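Local coordinates for hypothetical protein (Giardia lamblia, PDB 3I3F) that is of unknown function but belongs to the endoribonuclease L-PSP (YjgF-like) family, forms a trimer and binds pentanoic acid in the crystal, at residues A33-V45 against L129-K141. Numbering follows the deposited sequence.
With LEA (pentanoic acid), chain F.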
loop_
_atom_site.group_PDB
_atom_site.type_symbol
_atom_site.label_atom_id
_atom_site.label_comp_id
_atom_site.label_asym_id
_atom_site.label_seq_id
_atom_site.Cartn_x
_atom_site.Cartn_y
_atom_site.Cartn_z
ATOM N N ALA A 33 14.914 -1.222 1.097
ATOM C CA ALA A 33 15.221 -2.006 -0.097
ATOM C C ALA A 33 15.464 -1.061 -1.268
ATOM O O ALA A 33 14.740 -0.079 -1.434
ATOM C CB ALA A 33 14.096 -2.965 -0.414
ATOM N N VAL A 34 16.489 -1.350 -2.066
ATOM C CA VAL A 34 16.795 -0.565 -3.258
ATOM C C VAL A 34 16.733 -1.462 -4.489
ATOM O O VAL A 34 17.310 -2.549 -4.501
ATOM C CB VAL A 34 18.191 0.086 -3.172
ATOM C CG1 VAL A 34 18.486 0.894 -4.433
ATOM C CG2 VAL A 34 18.298 0.964 -1.932
ATOM N N VAL A 35 16.023 -1.003 -5.516
ATOM C CA VAL A 35 15.886 -1.744 -6.769
ATOM C C VAL A 35 15.721 -0.769 -7.935
ATOM O O VAL A 35 14.818 0.067 -7.926
ATOM C CB VAL A 35 14.683 -2.725 -6.723
ATOM C CG1 VAL A 35 13.400 -2.001 -6.328
ATOM C CG2 VAL A 35 14.513 -3.441 -8.057
ATOM N N ASN A 36 16.611 -0.871 -8.921
ATOM C CA ASN A 36 16.526 -0.072 -10.150
ATOM C C ASN A 36 16.367 1.432 -9.900
ATOM O O ASN A 36 15.525 2.085 -10.516
ATOM C CB ASN A 36 15.374 -0.578 -11.031
ATOM C CG ASN A 36 15.447 -2.072 -11.296
ATOM O OD1 ASN A 36 16.531 -2.651 -11.365
ATOM N ND2 ASN A 36 14.288 -2.702 -11.448
ATOM N N GLY A 37 17.170 1.973 -8.988
ATOM C CA GLY A 37 17.139 3.404 -8.689
ATOM C C GLY A 37 15.953 3.874 -7.859
ATOM O O GLY A 37 15.715 5.076 -7.747
ATOM N N MET A 38 15.211 2.933 -7.273
ATOM C CA MET A 38 14.082 3.252 -6.404
ATOM C C MET A 38 14.324 2.678 -5.014
ATOM O O MET A 38 14.881 1.587 -4.873
ATOM C CB MET A 38 12.783 2.685 -6.976
ATOM C CG MET A 38 12.393 3.250 -8.339
ATOM S SD MET A 38 12.047 5.023 -8.326
ATOM C CE MET A 38 10.585 5.085 -7.298
ATOM N N VAL A 39 13.900 3.422 -3.995
ATOM C CA VAL A 39 14.046 3.010 -2.604
ATOM C C VAL A 39 12.672 2.737 -2.002
ATOM O O VAL A 39 11.745 3.531 -2.175
ATOM C CB VAL A 39 14.750 4.099 -1.771
ATOM C CG1 VAL A 39 15.026 3.598 -0.354
ATOM C CG2 VAL A 39 16.043 4.539 -2.448
ATOM N N TYR A 40 12.552 1.600 -1.318
ATOM C CA TYR A 40 11.347 1.226 -0.581
ATOM C C TYR A 40 11.717 1.105 0.890
ATOM O O TYR A 40 12.815 0.658 1.214
ATOM C CB TYR A 40 10.811 -0.121 -1.073
ATOM C CG TYR A 40 10.286 -0.095 -2.489
ATOM C CD1 TYR A 40 8.920 -0.063 -2.742
ATOM C CD2 TYR A 40 11.157 -0.095 -3.575
ATOM C CE1 TYR A 40 8.431 -0.034 -4.039
ATOM C CE2 TYR A 40 10.678 -0.062 -4.879
ATOM C CZ TYR A 40 9.312 -0.033 -5.102
ATOM O OH TYR A 40 8.817 -0.003 -6.385
ATOM N N LEU A 41 10.809 1.501 1.778
ATOM C CA LEU A 41 11.037 1.360 3.216
ATOM C C LEU A 41 10.016 0.433 3.858
ATOM O O LEU A 41 8.844 0.416 3.475
ATOM C CB LEU A 41 10.967 2.715 3.923
ATOM C CG LEU A 41 11.909 3.830 3.469
ATOM C CD1 LEU A 41 11.751 5.029 4.390
ATOM C CD2 LEU A 41 13.357 3.373 3.452
ATOM N N GLY A 42 10.463 -0.324 4.856
ATOM C CA GLY A 42 9.548 -1.028 5.743
ATOM C C GLY A 42 8.819 -0.026 6.617
ATOM O O GLY A 42 9.165 1.162 6.638
ATOM N N GLY A 43 7.808 -0.494 7.339
ATOM C CA GLY A 43 7.015 0.379 8.198
ATOM C C GLY A 43 7.883 1.167 9.160
ATOM O O GLY A 43 8.817 0.618 9.751
ATOM N N SER A 44 7.590 2.461 9.286
ATOM C CA SER A 44 8.320 3.347 10.189
ATOM C C SER A 44 7.409 3.799 11.320
ATOM O O SER A 44 6.246 4.138 11.090
ATOM C CB SER A 44 8.852 4.562 9.431
ATOM O OG SER A 44 9.784 4.169 8.439
ATOM N N VAL A 45 7.947 3.804 12.535
ATOM C CA VAL A 45 7.195 4.161 13.729
ATOM C C VAL A 45 8.063 5.025 14.637
ATOM O O VAL A 45 9.261 5.191 14.388
ATOM C CB VAL A 45 6.717 2.895 14.475
ATOM C CG1 VAL A 45 5.739 2.106 13.604
ATOM C CG2 VAL A 45 7.906 2.030 14.881
ATOM N N LEU A 129 1.545 2.092 19.550
ATOM C CA LEU A 129 1.770 2.899 18.352
ATOM C C LEU A 129 0.572 3.796 18.060
ATOM O O LEU A 129 -0.563 3.320 17.984
ATOM C CB LEU A 129 2.039 2.001 17.141
ATOM C CG LEU A 129 3.231 1.047 17.232
ATOM C CD1 LEU A 129 3.346 0.229 15.953
ATOM C CD2 LEU A 129 4.519 1.807 17.499
ATOM N N LEU A 130 0.835 5.093 17.900
ATOM C CA LEU A 130 -0.206 6.073 17.578
ATOM C C LEU A 130 -0.216 6.428 16.094
ATOM O O LEU A 130 -1.227 6.902 15.573
ATOM C CB LEU A 130 -0.004 7.343 18.407
ATOM C CG LEU A 130 -0.010 7.141 19.926
ATOM C CD1 LEU A 130 0.352 8.436 20.636
ATOM C CD2 LEU A 130 -1.361 6.626 20.401
ATOM N N VAL A 131 0.916 6.209 15.427
ATOM C CA VAL A 131 1.065 6.498 14.009
ATOM C C VAL A 131 2.066 5.524 13.397
ATOM O O VAL A 131 3.007 5.078 14.061
ATOM C CB VAL A 131 1.544 7.957 13.776
ATOM C CG1 VAL A 131 2.840 8.231 14.533
ATOM C CG2 VAL A 131 1.718 8.243 12.287
ATOM N N GLU A 132 1.844 5.181 12.136
ATOM C CA GLU A 132 2.784 4.367 11.382
ATOM C C GLU A 132 2.761 4.820 9.933
ATOM O O GLU A 132 1.690 5.021 9.360
ATOM C CB GLU A 132 2.423 2.886 11.481
ATOM C CG GLU A 132 3.435 1.969 10.803
ATOM C CD GLU A 132 3.222 0.499 11.101
ATOM O OE1 GLU A 132 2.374 0.165 11.958
ATOM O OE2 GLU A 132 3.920 -0.326 10.471
ATOM N N VAL A 133 3.942 5.002 9.355
ATOM C CA VAL A 133 4.066 5.418 7.963
ATOM C C VAL A 133 4.640 4.254 7.168
ATOM O O VAL A 133 5.707 3.729 7.500
ATOM C CB VAL A 133 4.944 6.674 7.826
ATOM C CG1 VAL A 133 5.128 7.044 6.362
ATOM C CG2 VAL A 133 4.319 7.830 8.596
ATOM N N VAL A 134 3.917 3.847 6.129
ATOM C CA VAL A 134 4.243 2.643 5.374
ATOM C C VAL A 134 4.258 2.930 3.878
ATOM O O VAL A 134 3.821 3.992 3.434
ATOM C CB VAL A 134 3.240 1.501 5.675
ATOM C CG1 VAL A 134 3.143 1.251 7.179
ATOM C CG2 VAL A 134 1.867 1.813 5.099
ATOM N N ASN A 135 4.776 1.975 3.110
ATOM C CA ASN A 135 4.835 2.082 1.652
ATOM C C ASN A 135 5.503 3.368 1.162
ATOM O O ASN A 135 5.080 3.957 0.165
ATOM C CB ASN A 135 3.434 1.928 1.046
ATOM C CG ASN A 135 2.859 0.545 1.264
ATOM O OD1 ASN A 135 3.576 -0.451 1.191
ATOM N ND2 ASN A 135 1.563 0.474 1.538
ATOM N N VAL A 136 6.553 3.796 1.860
ATOM C CA VAL A 136 7.359 4.914 1.389
ATOM C C VAL A 136 8.127 4.442 0.165
ATOM O O VAL A 136 8.867 3.459 0.234
ATOM C CB VAL A 136 8.346 5.417 2.457
ATOM C CG1 VAL A 136 9.303 6.448 1.860
ATOM C CG2 VAL A 136 7.591 6.008 3.634
ATOM N N VAL A 137 7.913 5.131 -0.952
ATOM C CA VAL A 137 8.602 4.859 -2.206
ATOM C C VAL A 137 9.289 6.149 -2.634
ATOM O O VAL A 137 8.654 7.205 -2.693
ATOM C CB VAL A 137 7.612 4.405 -3.300
ATOM C CG1 VAL A 137 8.348 4.082 -4.600
ATOM C CG2 VAL A 137 6.810 3.197 -2.821
ATOM N N ALA A 138 10.586 6.066 -2.918
ATOM C CA ALA A 138 11.386 7.241 -3.254
ATOM C C ALA A 138 12.367 6.934 -4.375
ATOM O O ALA A 138 12.780 5.791 -4.554
ATOM C CB ALA A 138 12.137 7.727 -2.025
ATOM N N ALA A 139 12.728 7.967 -5.130
ATOM C CA ALA A 139 13.759 7.858 -6.157
ATOM C C ALA A 139 15.132 8.078 -5.534
ATOM O O ALA A 139 15.270 8.830 -4.570
ATOM C CB ALA A 139 13.513 8.879 -7.259
ATOM N N GLN A 140 16.147 7.417 -6.081
ATOM C CA GLN A 140 17.529 7.689 -5.690
ATOM C C GLN A 140 18.036 8.946 -6.394
ATOM O O GLN A 140 17.499 9.353 -7.427
ATOM C CB GLN A 140 18.440 6.505 -6.019
ATOM C CG GLN A 140 18.361 5.369 -5.017
ATOM C CD GLN A 140 19.459 4.342 -5.220
ATOM O OE1 GLN A 140 19.678 3.862 -6.332
ATOM N NE2 GLN A 140 20.153 3.996 -4.143
ATOM N N LYS A 141 19.073 9.550 -5.821
ATOM C CA LYS A 141 19.722 10.723 -6.407
ATOM C C LYS A 141 20.639 10.318 -7.557
ATOM O O LYS A 141 20.982 9.146 -7.722
ATOM C CB LYS A 141 20.534 11.466 -5.346
ATOM C CG LYS A 141 19.701 11.958 -4.179
ATOM C CD LYS A 141 20.493 12.863 -3.247
ATOM C CE LYS A 141 21.543 12.089 -2.468
ATOM N NZ LYS A 141 22.150 12.908 -1.381
ATOM O OXT LYS A 141 21.065 11.159 -8.349
HETATM C C2 LEA F . 5.610 -5.178 11.076
HETATM O O2 LEA F . 5.533 -5.262 9.830
HETATM C C3 LEA F . 6.258 -3.976 11.726
HETATM C C4 LEA F . 6.610 -2.892 10.707
HETATM C C5 LEA F . 7.276 -1.666 11.331
HETATM C C6 LEA F . 7.146 -1.593 12.839
HETATM O O1 LEA F . 5.170 -6.070 11.831
HETATM O O HOH W 1 19.723 1.414 -7.624
HETATM O O HOH W 2 6.135 -0.252 4.334
HETATM O O HOH W 3 7.449 2.718 4.374
HETATM O O HOH W 4 7.769 0.489 0.766
HETATM O O HOH W 5 7.837 3.332 5.595
HETATM O O HOH W 6 8.181 4.201 6.332
#
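Val137 sets CG1 over one face of the Tyr40 ring, near its margin, and its CG2 lies 3.8 Å from Tyr40 CE1. They are a non-hydrogen-bonded pair of antiparallel strands 38-41 and 131-139, neighbours in the mixed sheet of this YjgF-like fold. Met38 folds back over the same face of the sheet. Bends at chi2 and chi3 bring its CE to 3.6 Å from Val137 CG1. This face meets the other subunits of the trimer: Tyr40 packs on Val83 of the second subunit, and Val137 on Tyr40 of the third. Leu41 crosses Val136, with CD1 3.8 Å from Val136 CG1, and touches Ile68 of helix 56-74.

Val39 N gives Ala138 O a nearly straight hydrogen bond (178° at the hydrogen). Leu41 N reaches Val136 O, then direct pairing lapses around Gly42 and Asn135, where waters bridge the backbones. One takes the N-H of Asn135 and donates to Leu41 O. Direct bonds resume as Ser44 and Val133 exchange N-H and C=O. Val45 CG1 touches Glu132 CG and Leu129 CD1. Glu132 runs alongside Val45 with CG anti to its own N (chi1 -175°), and its OE2 lies 3.7 Å from C5 of pentanoic acid. Gly43 O lies 3.2 Å from the same C5; both residues belong to the ligand pocket. The ligand is hydrogen-bonded by Gln126 and by Arg118 of the second subunit.

At the far end, Gln140 lies across Val34 and Val39. Its NE2 is hydrogen-bonded to Ala75 O, while a water joins its OE1 (2.8 Å from the water O) to Gly37 N.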